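Local coordinates for protein putative secreted glycosylhydrolase (Parabacteroides distasonis ATCC 8503, PDB 3IMM) that is a putative secreted glycosyl hydrolase, probably acting on sugar substrates as a member of the 3-keto-disaccharide hydrolase family, at residues I127-G131 with Q132-V136; D162-S165 with W166-K169. One frame throughout, in Å; residues are numbered along the deposited sequence. Where two conformers were deposited one is given.

Overall arrangement
Contacts 1 and 2 follow one another along the chain and do not touch; their centres lie 21 Å apart and their nearest atoms about 11 Å apart. Contact 1 is a hairpin end within the six-stranded antiparallel sheet. One of its faces is buried against strands 62-69 and 80-85 of the five-stranded sheet, while the other is more exposed. Contact 2, in the long loop between strands 141-147 and 179-182, is partly buried: Ile-163, Pro-164 and Leu-167 lie inside, Ser-165, Trp-166 and Pro-168 at the surface. Paired backbone bonds dominate the hairpin, with aliphatic packing beneath them. In 162-169 a single backbone bond closes a turn, and proline-tryptophan and aliphatic contacts supply the rest.

Contact 1 (I127-G131 with Q132-V136); sequences IKCAG and QHIMV
Lys-128 and Met-135, a selenomethionine, form an antiparallel hydrogen-bonded pair across the hairpin: Lys-128 N donates to Met-135 O at 3.0 Å, and Met-135 N returns the bond to Lys-128 O at 2.9 Å. In both, the donor lies in the carbonyl plane. Nearer the turn, Ala-130 N reaches His-133 O at 2.7 Å, almost head-on to the carbonyl. The return bond comes in differently: His-133 N meets Ala-130 O at 3.0 Å but stands above the carbonyl plane, 50° out of it, where the chain reverses. The same Ala-130 O lies at the edge of the His-133 imidazole, in its plane.

Between these bonded pairs, Ile-134 CA approaches Lys-128 O at 3.2 Å in a CA-H...O contact, so this oxygen receives both an N-H and a C-H. Met-135 O is engaged likewise by Lys-128 N and the CA of Ile-127.

The side chains separate onto two faces. On the buried one, Ile-127 and Ile-134 run side by side, their CG2 methyls 4.0 Å apart. In each, CG1 stands beside the backbone N and CG2 anti to it, which brings the two CG2 branches together. Cys-129 SG lies against Ile-134 CG1 at a looser 4.3 Å. Val-65, Val-67 and Tyr-68 of strand 62-69 meet this face. On the other, the selenium of Met-135, in one of two conformers of that residue, lies alongside Lys-128 CD, the two side chains pointing the same way.

Gly-131 and Gln-132 occupy the corners of a type II' beta turn from Ala-130 to His-133. Gly-131 adopts a positive phi of 51°, and its carbonyl is hydrogen-bonded by the Tyr-68 hydroxyl. This is a beta hairpin with a two-residue loop joining neighbouring antiparallel strands, in a two-sheet arrangement consistent with the concanavalin-like beta sandwich.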
loop_
_atom_site.group_PDB
_atom_site.type_symbol
_atom_site.label_atom_id
_atom_site.label_comp_id
_atom_site.label_asym_id
_atom_site.label_seq_id
_atom_site.Cartn_x
_atom_site.Cartn_y
_atom_site.Cartn_z
ATOM N N ILE A 127 -4.896 -3.781 -6.592
ATOM C CA ILE A 127 -5.191 -2.355 -6.408
ATOM C C ILE A 127 -5.389 -1.782 -7.799
ATOM O O ILE A 127 -4.493 -1.840 -8.609
ATOM C CB ILE A 127 -4.074 -1.610 -5.673
ATOM C CG1 ILE A 127 -3.717 -2.331 -4.373
ATOM C CG2 ILE A 127 -4.476 -0.184 -5.363
ATOM C CD1 ILE A 127 -2.416 -1.809 -3.750
ATOM N N LYS A 128 -6.580 -1.281 -8.074
ATOM C CA LYS A 128 -6.911 -0.674 -9.351
ATOM C C LYS A 128 -6.892 0.831 -9.154
ATOM O O LYS A 128 -7.646 1.380 -8.334
ATOM C CB LYS A 128 -8.285 -1.135 -9.884
ATOM C CG LYS A 128 -8.456 -2.656 -9.969
ATOM C CD LYS A 128 -9.749 -3.095 -10.697
ATOM C CE LYS A 128 -9.510 -3.436 -12.148
ATOM N NZ LYS A 128 -10.751 -3.667 -12.926
ATOM N N CYS A 129 -6.008 1.485 -9.905
ATOM C CA CYS A 129 -5.779 2.908 -9.756
ATOM C C CYS A 129 -6.149 3.634 -11.042
ATOM O O CYS A 129 -5.364 3.734 -11.973
ATOM C CB CYS A 129 -4.345 3.152 -9.367
ATOM S SG CYS A 129 -3.929 2.557 -7.704
ATOM N N ALA A 130 -7.372 4.139 -11.071
ATOM C CA ALA A 130 -7.949 4.735 -12.257
ATOM C C ALA A 130 -8.184 6.210 -11.985
ATOM O O ALA A 130 -9.265 6.615 -11.577
ATOM C CB ALA A 130 -9.272 3.996 -12.653
ATOM N N GLY A 131 -7.146 7.019 -12.195
ATOM C CA GLY A 131 -7.180 8.417 -11.769
ATOM C C GLY A 131 -7.598 8.536 -10.305
ATOM O O GLY A 131 -6.997 7.908 -9.425
ATOM N N GLN A 132 -8.632 9.325 -10.041
ATOM C CA GLN A 132 -9.114 9.556 -8.655
ATOM C C GLN A 132 -9.831 8.371 -8.004
ATOM O O GLN A 132 -10.165 8.427 -6.812
ATOM C CB GLN A 132 -10.006 10.801 -8.602
ATOM C CG GLN A 132 -9.199 12.075 -8.646
ATOM C CD GLN A 132 -10.071 13.307 -8.597
ATOM O OE1 GLN A 132 -11.132 13.339 -9.181
ATOM N NE2 GLN A 132 -9.616 14.320 -7.905
ATOM N N HIS A 133 -10.094 7.318 -8.777
ATOM C CA HIS A 133 -10.742 6.100 -8.270
ATOM C C HIS A 133 -9.732 4.982 -7.998
ATOM O O HIS A 133 -9.032 4.517 -8.927
ATOM C CB HIS A 133 -11.817 5.645 -9.257
ATOM C CG HIS A 133 -12.842 6.704 -9.513
ATOM N ND1 HIS A 133 -13.932 6.903 -8.687
ATOM C CD2 HIS A 133 -12.902 7.680 -10.459
ATOM C CE1 HIS A 133 -14.639 7.926 -9.138
ATOM N NE2 HIS A 133 -14.033 8.418 -10.209
ATOM N N ILE A 134 -9.639 4.599 -6.723
ATOM C CA ILE A 134 -8.790 3.491 -6.237
ATOM C C ILE A 134 -9.713 2.427 -5.651
ATOM O O ILE A 134 -10.605 2.741 -4.878
ATOM C CB ILE A 134 -7.764 4.010 -5.185
ATOM C CG1 ILE A 134 -6.867 5.054 -5.864
ATOM C CG2 ILE A 134 -6.888 2.862 -4.595
ATOM C CD1 ILE A 134 -5.801 5.682 -4.981
HETATM N N MSE A 135 -9.530 1.184 -6.075
HETATM C CA MSE A 135 -10.240 0.042 -5.527
HETATM C C MSE A 135 -9.225 -0.939 -4.953
HETATM O O MSE A 135 -8.158 -1.155 -5.539
HETATM C CB MSE A 135 -11.073 -0.640 -6.618
HETATM C CG MSE A 135 -11.568 -2.014 -6.242
HETATM SE SE MSE A 135 -12.624 -2.830 -7.664
HETATM C CE MSE A 135 -14.144 -1.581 -7.717
ATOM N N VAL A 136 -9.549 -1.527 -3.803
ATOM C CA VAL A 136 -8.705 -2.562 -3.238
ATOM C C VAL A 136 -9.512 -3.854 -3.156
ATOM O O VAL A 136 -10.587 -3.918 -2.554
ATOM C CB VAL A 136 -8.126 -2.176 -1.881
ATOM C CG1 VAL A 136 -7.221 -3.252 -1.365
ATOM C CG2 VAL A 136 -7.393 -0.832 -1.963
#

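Contact 2 (D162-S165 with W166-K169); sequences DIPS and WLPK
Pro-164 lays its CB on one face of the Trp-166 indole in a CH-pi contact. The carbon stands 3.4 Å from the centroid of the six-membered ring, only 8° off the ring normal, and is thus almost centred above it. CE2 and CZ2 are the indole atoms nearest to Pro-164 CB, while Pro-164 CG stands almost straight above Trp-166 CZ2, at 4.0 Å. The indole gets there because Trp-166 CG sits between the backbone N and the carbonyl carbon (chi1 62°), which folds the ring back over the preceding chain; chi2 of 89° then presents its flat side to the proline. Ile-76 and Tyr-105, both from other loops, also touch the indole.

Beneath this contact runs a type I beta turn from Pro-164 to Leu-167, with Ser-165 and Trp-166 at its corners, in the long loop between strands 141-147 and 179-182. Its closing bond passes from Leu-167 N to Pro-164 O at 2.9 Å. The N-H points well at the oxygen, although the nitrogen stands above the carbonyl plane.

Leu-167 carries the packing onward from the turn. Its CD1 faces the proline ring, 4.1 Å from Pro-164 CG, while its CB lies 3.8 Å from Ile-163 CG2, the side chains of Ile-163 and Leu-167 crossing nearly at right angles. The same Ile-163 methyl presses on Leu-167 O at 3.2 Å. Past the turn, Pro-168 brings its CD to 3.7 Å from Ser-165 O.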
loop_
_atom_site.group_PDB
_atom_site.type_symbol
_atom_site.label_atom_id
_atom_site.label_comp_id
_atom_site.label_asym_id
_atom_site.label_seq_id
_atom_site.Cartn_x
_atom_site.Cartn_y
_atom_site.Cartn_z
ATOM N N ASP A 162 -10.451 12.163 11.980
ATOM C CA ASP A 162 -9.414 13.163 11.687
ATOM C C ASP A 162 -8.282 12.491 10.922
ATOM O O ASP A 162 -7.914 11.374 11.235
ATOM C CB ASP A 162 -8.915 13.899 12.935
ATOM C CG ASP A 162 -8.309 12.972 13.952
ATOM O OD1 ASP A 162 -9.087 12.184 14.522
ATOM O OD2 ASP A 162 -7.078 13.051 14.202
ATOM N N ILE A 163 -7.761 13.203 9.918
ATOM C CA ILE A 163 -6.589 12.770 9.157
ATOM C C ILE A 163 -5.339 13.075 9.977
ATOM O O ILE A 163 -5.200 14.193 10.472
ATOM C CB ILE A 163 -6.506 13.502 7.774
ATOM C CG1 ILE A 163 -7.727 13.124 6.874
ATOM C CG2 ILE A 163 -5.186 13.160 7.091
ATOM C CD1 ILE A 163 -8.076 14.138 5.789
ATOM N N PRO A 164 -4.414 12.106 10.098
ATOM C CA PRO A 164 -3.193 12.372 10.877
ATOM C C PRO A 164 -2.506 13.645 10.425
ATOM O O PRO A 164 -2.488 13.957 9.228
ATOM C CB PRO A 164 -2.335 11.175 10.589
ATOM C CG PRO A 164 -3.268 10.094 10.267
ATOM C CD PRO A 164 -4.425 10.745 9.552
ATOM N N SER A 165 -1.956 14.382 11.381
ATOM C CA SER A 165 -1.356 15.663 11.093
ATOM C C SER A 165 -0.274 15.588 10.009
ATOM O O SER A 165 -0.097 16.534 9.238
ATOM C CB SER A 165 -0.816 16.241 12.367
ATOM O OG SER A 165 -0.152 17.448 12.086
ATOM N N TRP A 166 0.409 14.445 9.906
ATOM C CA TRP A 166 1.478 14.268 8.909
ATOM C C TRP A 166 0.998 14.010 7.472
ATOM O O TRP A 166 1.831 13.858 6.551
ATOM C CB TRP A 166 2.466 13.174 9.361
ATOM C CG TRP A 166 1.882 11.787 9.522
ATOM C CD1 TRP A 166 1.784 10.832 8.567
ATOM C CD2 TRP A 166 1.359 11.202 10.729
ATOM N NE1 TRP A 166 1.213 9.700 9.082
ATOM C CE2 TRP A 166 0.940 9.900 10.409
ATOM C CE3 TRP A 166 1.181 11.667 12.045
ATOM C CZ2 TRP A 166 0.384 9.046 11.348
ATOM C CZ3 TRP A 166 0.628 10.809 12.974
ATOM C CH2 TRP A 166 0.237 9.528 12.625
ATOM N N LEU A 167 -0.324 13.999 7.259
ATOM C CA LEU A 167 -0.903 13.813 5.908
ATOM C C LEU A 167 -1.812 14.986 5.532
ATOM O O LEU A 167 -3.013 14.803 5.338
ATOM C CB LEU A 167 -1.687 12.490 5.857
ATOM C CG LEU A 167 -0.955 11.216 6.306
ATOM C CD1 LEU A 167 -1.877 10.058 6.423
ATOM C CD2 LEU A 167 0.160 10.942 5.341
ATOM N N PRO A 168 -1.242 16.213 5.449
ATOM C CA PRO A 168 -2.087 17.384 5.341
ATOM C C PRO A 168 -2.659 17.692 3.953
ATOM O O PRO A 168 -3.561 18.506 3.842
ATOM C CB PRO A 168 -1.155 18.519 5.818
ATOM C CG PRO A 168 0.158 18.108 5.410
ATOM C CD PRO A 168 0.182 16.588 5.503
ATOM N N LYS A 169 -2.157 17.070 2.906
ATOM C CA LYS A 169 -2.516 17.496 1.551
ATOM C C LYS A 169 -3.835 16.855 1.152
ATOM O O LYS A 169 -3.922 15.622 1.153
ATOM C CB LYS A 169 -1.419 17.112 0.557
ATOM C CG LYS A 169 -0.073 17.704 0.926
ATOM C CD LYS A 169 0.767 17.929 -0.301
ATOM C CE LYS A 169 2.163 18.449 0.056
ATOM N NZ LYS A 169 2.974 18.660 -1.182
#